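Local atomic coordinates of beta sliding clamp (PDB entry 6PTR), a protein that probably encircles DNA as a ring-shaped head-to-tail homodimer, tethering DNA polymerases and other proteins to it for processive replication. Residues 36-42 against 121-127; 203-207 against 232-236. One frame throughout, in Å; residues are numbered along the deposited sequence.

Contact 1. Residues 36-42 against 121-127; sequences PILSNVL and LPKIDFP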
ATOM      1  N   PRO C  36      18.650 -19.391   9.508  1.00 32.77           N
ATOM      2  CA  PRO C  36      18.737 -18.218  10.400  1.00 29.98           C
ATOM      3  C   PRO C  36      19.832 -17.223  10.060  1.00 23.72           C
ATOM      4  O   PRO C  36      19.566 -16.015  10.087  1.00 25.83           O
ATOM      5  CB  PRO C  36      18.963 -18.852  11.781  1.00 37.10           C
ATOM      6  CG  PRO C  36      18.303 -20.182  11.679  1.00 38.90           C
ATOM      7  CD  PRO C  36      18.528 -20.651  10.264  1.00 36.88           C
ATOM      8  N   ILE C  37      21.056 -17.677   9.745  1.00 27.77           N
ATOM      9  CA  ILE C  37      22.132 -16.723   9.462  1.00 22.82           C
ATOM     10  C   ILE C  37      21.794 -15.851   8.251  1.00 22.72           C
ATOM     11  O   ILE C  37      22.226 -14.690   8.169  1.00 23.67           O
ATOM     12  CB  ILE C  37      23.480 -17.463   9.264  1.00 28.87           C
ATOM     13  CG1 ILE C  37      24.643 -16.470   9.277  1.00 34.79           C
ATOM     14  CG2 ILE C  37      23.496 -18.266   7.977  1.00 31.61           C
ATOM     15  CD1 ILE C  37      24.770 -15.715  10.580  1.00 30.15           C
ATOM     16  N   LEU C  38      21.033 -16.380   7.292  1.00 25.35           N
ATOM     17  CA  LEU C  38      20.759 -15.610   6.079  1.00 23.50           C
ATOM     18  C   LEU C  38      19.749 -14.494   6.294  1.00 24.83           C
ATOM     19  O   LEU C  38      19.562 -13.671   5.390  1.00 25.03           O
ATOM     20  CB  LEU C  38      20.275 -16.532   4.952  1.00 23.91           C
ATOM     21  CG  LEU C  38      21.318 -17.526   4.454  1.00 22.80           C
ATOM     22  CD1 LEU C  38      20.703 -18.434   3.405  1.00 27.34           C
ATOM     23  CD2 LEU C  38      22.577 -16.806   3.919  1.00 25.76           C
ATOM     24  N   SER C  39      19.095 -14.447   7.449  1.00 22.28           N
ATOM     25  CA  SER C  39      18.243 -13.320   7.800  1.00 21.88           C
ATOM     26  C   SER C  39      19.022 -12.172   8.430  1.00 22.30           C
ATOM     27  O   SER C  39      18.440 -11.123   8.709  1.00 20.37           O
ATOM     28  CB  SER C  39      17.124 -13.781   8.736  1.00 25.27           C
ATOM     29  OG  SER C  39      16.248 -14.645   8.037  1.00 33.77           O
ATOM     30  N   ASN C  40      20.318 -12.326   8.610  1.00 21.95           N
ATOM     31  CA  ASN C  40      21.111 -11.352   9.341  1.00 20.95           C
ATOM     32  C   ASN C  40      21.959 -10.504   8.407  1.00 23.94           C
ATOM     33  O   ASN C  40      22.311 -10.922   7.300  1.00 23.29           O
ATOM     34  CB  ASN C  40      22.005 -12.062  10.355  1.00 18.35           C
ATOM     35  CG  ASN C  40      21.225 -12.531  11.567  1.00 21.27           C
ATOM     36  OD1 ASN C  40      19.988 -12.613  11.537  1.00 20.08           O
ATOM     37  ND2 ASN C  40      21.935 -12.836  12.640  1.00 19.94           N
ATOM     38  N   VAL C  41      22.283  -9.286   8.866  1.00 18.73           N
ATOM     39  CA  VAL C  41      23.302  -8.463   8.222  1.00 16.46           C
ATOM     40  C   VAL C  41      24.586  -8.595   9.027  1.00 19.89           C
ATOM     41  O   VAL C  41      24.568  -8.580  10.266  1.00 19.18           O
ATOM     42  CB  VAL C  41      22.869  -6.988   8.109  1.00 21.08           C
ATOM     43  CG1 VAL C  41      22.466  -6.437   9.465  1.00 22.73           C
ATOM     44  CG2 VAL C  41      24.025  -6.141   7.541  1.00 23.85           C
ATOM     45  N   LEU C  42      25.701  -8.773   8.325  1.00 18.76           N
ATOM     46  CA  LEU C  42      27.010  -8.787   8.965  1.00 20.08           C
ATOM     47  C   LEU C  42      27.487  -7.357   9.139  1.00 21.55           C
ATOM     48  O   LEU C  42      27.462  -6.571   8.191  1.00 21.14           O
ATOM     49  CB  LEU C  42      28.023  -9.567   8.127  1.00 22.56           C
ATOM     50  CG  LEU C  42      29.499  -9.427   8.557  1.00 20.15           C
ATOM     51  CD1 LEU C  42      29.716 -10.005   9.967  1.00 18.08           C
ATOM     52  CD2 LEU C  42      30.395 -10.094   7.556  1.00 20.01           C
ATOM     53  N   LEU C 121      24.219 -13.643  15.852  1.00 18.97           N
ATOM     54  CA  LEU C 121      24.995 -14.802  15.466  1.00 22.17           C
ATOM     55  C   LEU C 121      26.389 -14.326  15.072  1.00 21.32           C
ATOM     56  O   LEU C 121      26.537 -13.236  14.507  1.00 21.57           O
ATOM     57  CB  LEU C 121      24.315 -15.540  14.304  1.00 22.35           C
ATOM     58  CG  LEU C 121      22.978 -16.203  14.650  1.00 23.20           C
ATOM     59  CD1 LEU C 121      22.276 -16.706  13.403  1.00 26.42           C
ATOM     60  CD2 LEU C 121      23.191 -17.347  15.636  1.00 33.37           C
ATOM     61  N   PRO C 122      27.429 -15.100  15.368  1.00 24.45           N
ATOM     62  CA  PRO C 122      28.799 -14.614  15.146  1.00 24.86           C
ATOM     63  C   PRO C 122      29.150 -14.544  13.668  1.00 24.13           C
ATOM     64  O   PRO C 122      28.598 -15.256  12.828  1.00 23.91           O
ATOM     65  CB  PRO C 122      29.671 -15.652  15.869  1.00 24.37           C
ATOM     66  CG  PRO C 122      28.854 -16.904  15.847  1.00 26.82           C
ATOM     67  CD  PRO C 122      27.411 -16.427  16.011  1.00 25.20           C
ATOM     68  N   LYS C 123      30.118 -13.672  13.365  1.00 23.85           N
ATOM     69  CA  LYS C 123      30.603 -13.522  11.993  1.00 23.45           C
ATOM     70  C   LYS C 123      31.033 -14.847  11.369  1.00 19.58           C
ATOM     71  O   LYS C 123      30.837 -15.063  10.161  1.00 21.60           O
ATOM     72  CB  LYS C 123      31.774 -12.540  11.967  1.00 23.32           C
ATOM     73  CG  LYS C 123      32.425 -12.424  10.599  1.00 27.33           C
ATOM     74  CD  LYS C 123      33.676 -11.547  10.603  1.00 27.48           C
ATOM     75  CE  LYS C 123      34.337 -11.542   9.217  1.00 31.05           C
ATOM     76  NZ  LYS C 123      35.537 -10.646   9.168  1.00 31.06           N
ATOM     77  N   ILE C 124      31.626 -15.746  12.161  1.00 21.81           N
ATOM     78  CA  ILE C 124      32.142 -16.988  11.587  1.00 23.80           C
ATOM     79  C   ILE C 124      31.043 -17.824  10.950  1.00 29.69           C
ATOM     80  O   ILE C 124      31.329 -18.639  10.071  1.00 28.60           O
ATOM     81  CB  ILE C 124      32.899 -17.862  12.615  1.00 29.78           C
ATOM     82  CG1 ILE C 124      32.029 -18.169  13.838  1.00 29.45           C
ATOM     83  CG2 ILE C 124      34.250 -17.259  12.967  1.00 42.77           C
ATOM     84  CD1 ILE C 124      32.555 -19.328  14.646  1.00 41.89           C
ATOM     85  N   ASP C 125      29.791 -17.661  11.390  1.00 25.53           N
ATOM     86  CA  ASP C 125      28.681 -18.376  10.775  1.00 29.28           C
ATOM     87  C   ASP C 125      28.291 -17.791   9.428  1.00 26.95           C
ATOM     88  O   ASP C 125      27.634 -18.474   8.637  1.00 26.91           O
ATOM     89  CB  ASP C 125      27.439 -18.343  11.675  1.00 27.83           C
ATOM     90  CG  ASP C 125      27.604 -19.125  12.966  1.00 40.00           C
ATOM     91  OD1 ASP C 125      28.570 -19.904  13.084  1.00 42.87           O
ATOM     92  OD2 ASP C 125      26.745 -18.949  13.867  1.00 37.16           O
ATOM     93  N   PHE C 126      28.659 -16.542   9.162  1.00 25.89           N
ATOM     94  CA  PHE C 126      28.160 -15.833   7.991  1.00 22.24           C
ATOM     95  C   PHE C 126      28.871 -16.309   6.729  1.00 26.55           C
ATOM     96  O   PHE C 126      30.069 -16.613   6.764  1.00 26.01           O
ATOM     97  CB  PHE C 126      28.345 -14.331   8.161  1.00 20.62           C
ATOM     98  CG  PHE C 126      27.472 -13.516   7.255  1.00 19.95           C
ATOM     99  CD1 PHE C 126      26.152 -13.307   7.590  1.00 21.87           C
ATOM    100  CD2 PHE C 126      27.951 -13.007   6.069  1.00 25.92           C
ATOM    101  CE1 PHE C 126      25.325 -12.559   6.756  1.00 28.20           C
ATOM    102  CE2 PHE C 126      27.112 -12.263   5.231  1.00 23.89           C
ATOM    103  CZ  PHE C 126      25.816 -12.050   5.584  1.00 26.61           C
ATOM    104  N   PRO C 127      28.153 -16.412   5.609  1.00 25.61           N
ATOM    105  CA  PRO C 127      28.799 -16.822   4.354  1.00 30.89           C
ATOM    106  C   PRO C 127      29.865 -15.823   3.942  1.00 32.28           C
ATOM    107  O   PRO C 127      29.639 -14.611   3.920  1.00 33.36           O
ATOM    108  CB  PRO C 127      27.639 -16.847   3.345  1.00 31.00           C
ATOM    109  CG  PRO C 127      26.415 -17.052   4.179  1.00 27.30           C
ATOM    110  CD  PRO C 127      26.692 -16.306   5.474  1.00 24.24           C
TER
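Asn40 ND2 and the carbonyl O of Leu121 share one partner, Thr76 OG1 of strand 71-78, which accepts from the amide and donates to the carbonyl. The amide thus binds the neighbouring strand while lying across Leu121 at about a right angle, ND2 standing 4.0 Å from Leu121 CD1. Most of the remaining contact is apolar. The Phe126 ring lies between Leu42 of strand 40-46 and its own successor Pro127. Over one face, Leu42 CB sits 3.9 Å from the centroid of the Phe126 ring and only 6° off the normal, a nearly vertical CH-pi contact; on the opposite face Pro127 CD lies toward the rim. At the edge, near the ring plane, Asn40 O approaches Phe126 CE1 to 3.5 Å, where the ring hydrogens, slightly positive, would suit a carbonyl oxygen. Ile37 meets the ring obliquely, CG1 3.9 Å from Phe126 CD1. With CG1 turned opposite the backbone N (chi1 -168°), the Ile37 chain runs on past Asp125 CB, and its CD1 ends 3.8 Å from Leu121 CB. Leu38 starts out pointing away, but its end comes back, Leu38 CD2 3.9 Å from Pro127 CG. At Leu42, CD1 rests 3.7 Å from Lys123 CG, and the fully extended lysine carries NZ on to a salt bridge with Asp44. Segment 121-127 follows strand 114-119 on the way to strand 136-141, so the contact lays that connection against the N-terminal domain's half of an eight-stranded sheet, on strands 40-46, 49-55 and 71-78. Its chemistry implies a link made by apolar packing around one aromatic ring, with Asn40 ND2 and Lys123 NZ finding their partners, Thr76 and Asp44, beyond the two segments.

Contact 2. Residues 203-207 against 232-236; sequences GMPGV and ELSET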
ATOM      1  N   GLY C 203      36.243  -9.773 -26.194  1.00 48.94           N
ATOM      2  CA  GLY C 203      36.249 -11.108 -25.634  1.00 49.76           C
ATOM      3  C   GLY C 203      35.283 -11.343 -24.489  1.00 47.33           C
ATOM      4  O   GLY C 203      35.242 -12.463 -23.963  1.00 44.63           O
ATOM      5  N   MET C 204      34.518 -10.332 -24.080  1.00 37.74           N
ATOM      6  CA  MET C 204      33.578 -10.497 -22.979  1.00 33.00           C
ATOM      7  C   MET C 204      32.572 -11.588 -23.319  1.00 29.88           C
ATOM      8  O   MET C 204      31.972 -11.545 -24.403  1.00 30.10           O
ATOM      9  CB  MET C 204      32.823  -9.202 -22.697  1.00 27.32           C
ATOM     10  CG  MET C 204      31.952  -9.295 -21.460  1.00 29.95           C
ATOM     11  SD  MET C 204      30.810  -7.927 -21.314  1.00 30.05           S
ATOM     12  CE  MET C 204      29.384  -8.601 -22.181  1.00 23.95           C
ATOM     13  N   PRO C 205      32.349 -12.561 -22.434  1.00 32.52           N
ATOM     14  CA  PRO C 205      31.325 -13.573 -22.700  1.00 36.97           C
ATOM     15  C   PRO C 205      29.933 -12.972 -22.600  1.00 28.87           C
ATOM     16  O   PRO C 205      29.705 -12.002 -21.877  1.00 27.58           O
ATOM     17  CB  PRO C 205      31.556 -14.608 -21.593  1.00 36.72           C
ATOM     18  CG  PRO C 205      32.111 -13.810 -20.466  1.00 36.95           C
ATOM     19  CD  PRO C 205      33.011 -12.781 -21.136  1.00 38.58           C
ATOM     20  N   GLY C 206      28.995 -13.563 -23.338  1.00 26.83           N
ATOM     21  CA  GLY C 206      27.593 -13.206 -23.171  1.00 23.20           C
ATOM     22  C   GLY C 206      27.062 -13.896 -21.929  1.00 24.93           C
ATOM     23  O   GLY C 206      27.176 -15.121 -21.791  1.00 23.10           O
ATOM     24  N   VAL C 207      26.482 -13.114 -21.016  1.00 19.85           N
ATOM     25  CA  VAL C 207      26.021 -13.640 -19.735  1.00 20.87           C
ATOM     26  C   VAL C 207      24.604 -13.169 -19.433  1.00 18.38           C
ATOM     27  O   VAL C 207      24.123 -12.152 -19.941  1.00 19.84           O
ATOM     28  CB  VAL C 207      26.957 -13.240 -18.572  1.00 20.41           C
ATOM     29  CG1 VAL C 207      28.405 -13.665 -18.870  1.00 23.76           C
ATOM     30  CG2 VAL C 207      26.877 -11.732 -18.316  1.00 20.09           C
ATOM     31  N   GLU C 232      32.845  -6.223 -13.418  1.00 23.07           N
ATOM     32  CA  GLU C 232      33.792  -7.323 -13.538  1.00 26.55           C
ATOM     33  C   GLU C 232      33.001  -8.599 -13.756  1.00 28.72           C
ATOM     34  O   GLU C 232      31.940  -8.788 -13.154  1.00 24.94           O
ATOM     35  CB  GLU C 232      34.679  -7.443 -12.284  1.00 25.11           C
ATOM     36  CG  GLU C 232      35.656  -6.293 -12.090  1.00 26.48           C
ATOM     37  CD  GLU C 232      36.304  -6.332 -10.734  1.00 32.49           C
ATOM     38  OE1 GLU C 232      35.624  -6.032  -9.727  1.00 33.09           O
ATOM     39  OE2 GLU C 232      37.485  -6.693 -10.660  1.00 35.70           O
ATOM     40  N   LEU C 233      33.484  -9.472 -14.632  1.00 26.16           N
ATOM     41  CA  LEU C 233      32.709 -10.684 -14.806  1.00 23.08           C
ATOM     42  C   LEU C 233      33.588 -11.839 -15.239  1.00 28.37           C
ATOM     43  O   LEU C 233      34.707 -11.669 -15.742  1.00 33.90           O
ATOM     44  CB  LEU C 233      31.540 -10.509 -15.803  1.00 26.59           C
ATOM     45  CG  LEU C 233      31.720 -10.067 -17.255  1.00 35.05           C
ATOM     46  CD1 LEU C 233      30.505 -10.482 -18.107  1.00 34.57           C
ATOM     47  CD2 LEU C 233      31.885  -8.562 -17.297  1.00 41.83           C
ATOM     48  N   SER C 234      33.058 -13.020 -14.976  1.00 30.13           N
ATOM     49  CA  SER C 234      33.502 -14.296 -15.508  1.00 33.52           C
ATOM     50  C   SER C 234      32.281 -14.951 -16.134  1.00 30.66           C
ATOM     51  O   SER C 234      31.230 -14.322 -16.294  1.00 30.42           O
ATOM     52  CB  SER C 234      34.104 -15.159 -14.406  1.00 34.66           C
ATOM     53  OG  SER C 234      33.092 -15.543 -13.496  1.00 37.21           O
ATOM     54  N   GLU C 235      32.406 -16.227 -16.475  1.00 35.66           N
ATOM     55  CA  GLU C 235      31.209 -16.900 -16.954  1.00 36.94           C
ATOM     56  C   GLU C 235      30.321 -17.395 -15.817  1.00 36.22           C
ATOM     57  O   GLU C 235      29.196 -17.836 -16.084  1.00 35.26           O
ATOM     58  CB  GLU C 235      31.603 -18.029 -17.909  1.00 42.48           C
ATOM     59  CG  GLU C 235      32.079 -17.461 -19.241  1.00 49.40           C
ATOM     60  CD  GLU C 235      32.854 -18.446 -20.070  1.00 59.30           C
ATOM     61  OE1 GLU C 235      32.650 -19.661 -19.882  1.00 60.03           O
ATOM     62  OE2 GLU C 235      33.672 -18.004 -20.905  1.00 62.18           O
ATOM     63  N   THR C 236      30.758 -17.264 -14.559  1.00 34.92           N
ATOM     64  CA  THR C 236      29.981 -17.703 -13.409  1.00 32.72           C
ATOM     65  C   THR C 236      29.501 -16.578 -12.492  1.00 28.46           C
ATOM     66  O   THR C 236      28.503 -16.773 -11.800  1.00 25.04           O
ATOM     67  CB  THR C 236      30.778 -18.705 -12.554  1.00 29.09           C
ATOM     68  OG1 THR C 236      31.933 -18.069 -12.009  1.00 37.95           O
ATOM     69  CG2 THR C 236      31.201 -19.910 -13.385  1.00 40.80           C
TER
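Leu233 has CG wedged between its backbone N and carbonyl carbon (chi1 58°), and Met204 has CG opposite its backbone N (chi1 -174°) before bending at the sulfur; these choices bring the Leu233 CD1 methyl and the thioether chain together. The leucine ends strand 228-233, whose hairpin with strand 237-242 turns through an ST turn at Ser234. Within the central domain, the contact sets the loop before strand 207-210 of one eight-stranded sheet against the end of strand 228-233 in another; the first sheet continues into the C-terminal domain, the second into the N-terminal. Leu233 CD1 is the point where the loop residues converge. Met204 CG comes to 3.8 Å of Leu233 CD1, the two side chains crossing at about a right angle, and Val207 CG2 reaches the same methyl, Leu233 CD1, also at 3.8 Å. Pro205 is more distant, its CG 4.4 Å from Leu233 CD1. Phe138 and Cys136 of strand 136-141 touch both Met204 and Leu233, while Phe170 of strand 167-173 lies against Met204 and Val207, closing an apolar cluster. Toward the surface the character changes. Pro205 CB packs on the aliphatic part of Glu235, 3.7 Å from its CG, and Glu235 OE2 stays beside the ring, 4.1 Å from Pro205 CB. Val207 CG1 lies 3.9 Å from Ser234 O, the nearest this valine comes to the turn. The turn itself is held by Ser234 OG, which accepts from Lys237 N and, at 3.1 Å with an N-H...O angle of 157°, from Thr236 N.

How the contacts relate
Contact 1 closes along the chain before contact 2 opens, one in the N-terminal and the other in the central domain. Their centres lie 29 Å apart and their nearest atoms about 15 Å, yet both reach one antiparallel sheet that runs across the two domains: strand 40-46 is second from one end of it, strand 228-233 second from the other. Contact 1 lays the connection after strand 114-119 against this sheet; contact 2 joins this sheet to the next one. Neither is touched by the other subunit. The protein was crystallised with griselimycin, which in relatives binds between the central and C-terminal domains; contact 1 is therefore probably remote from it.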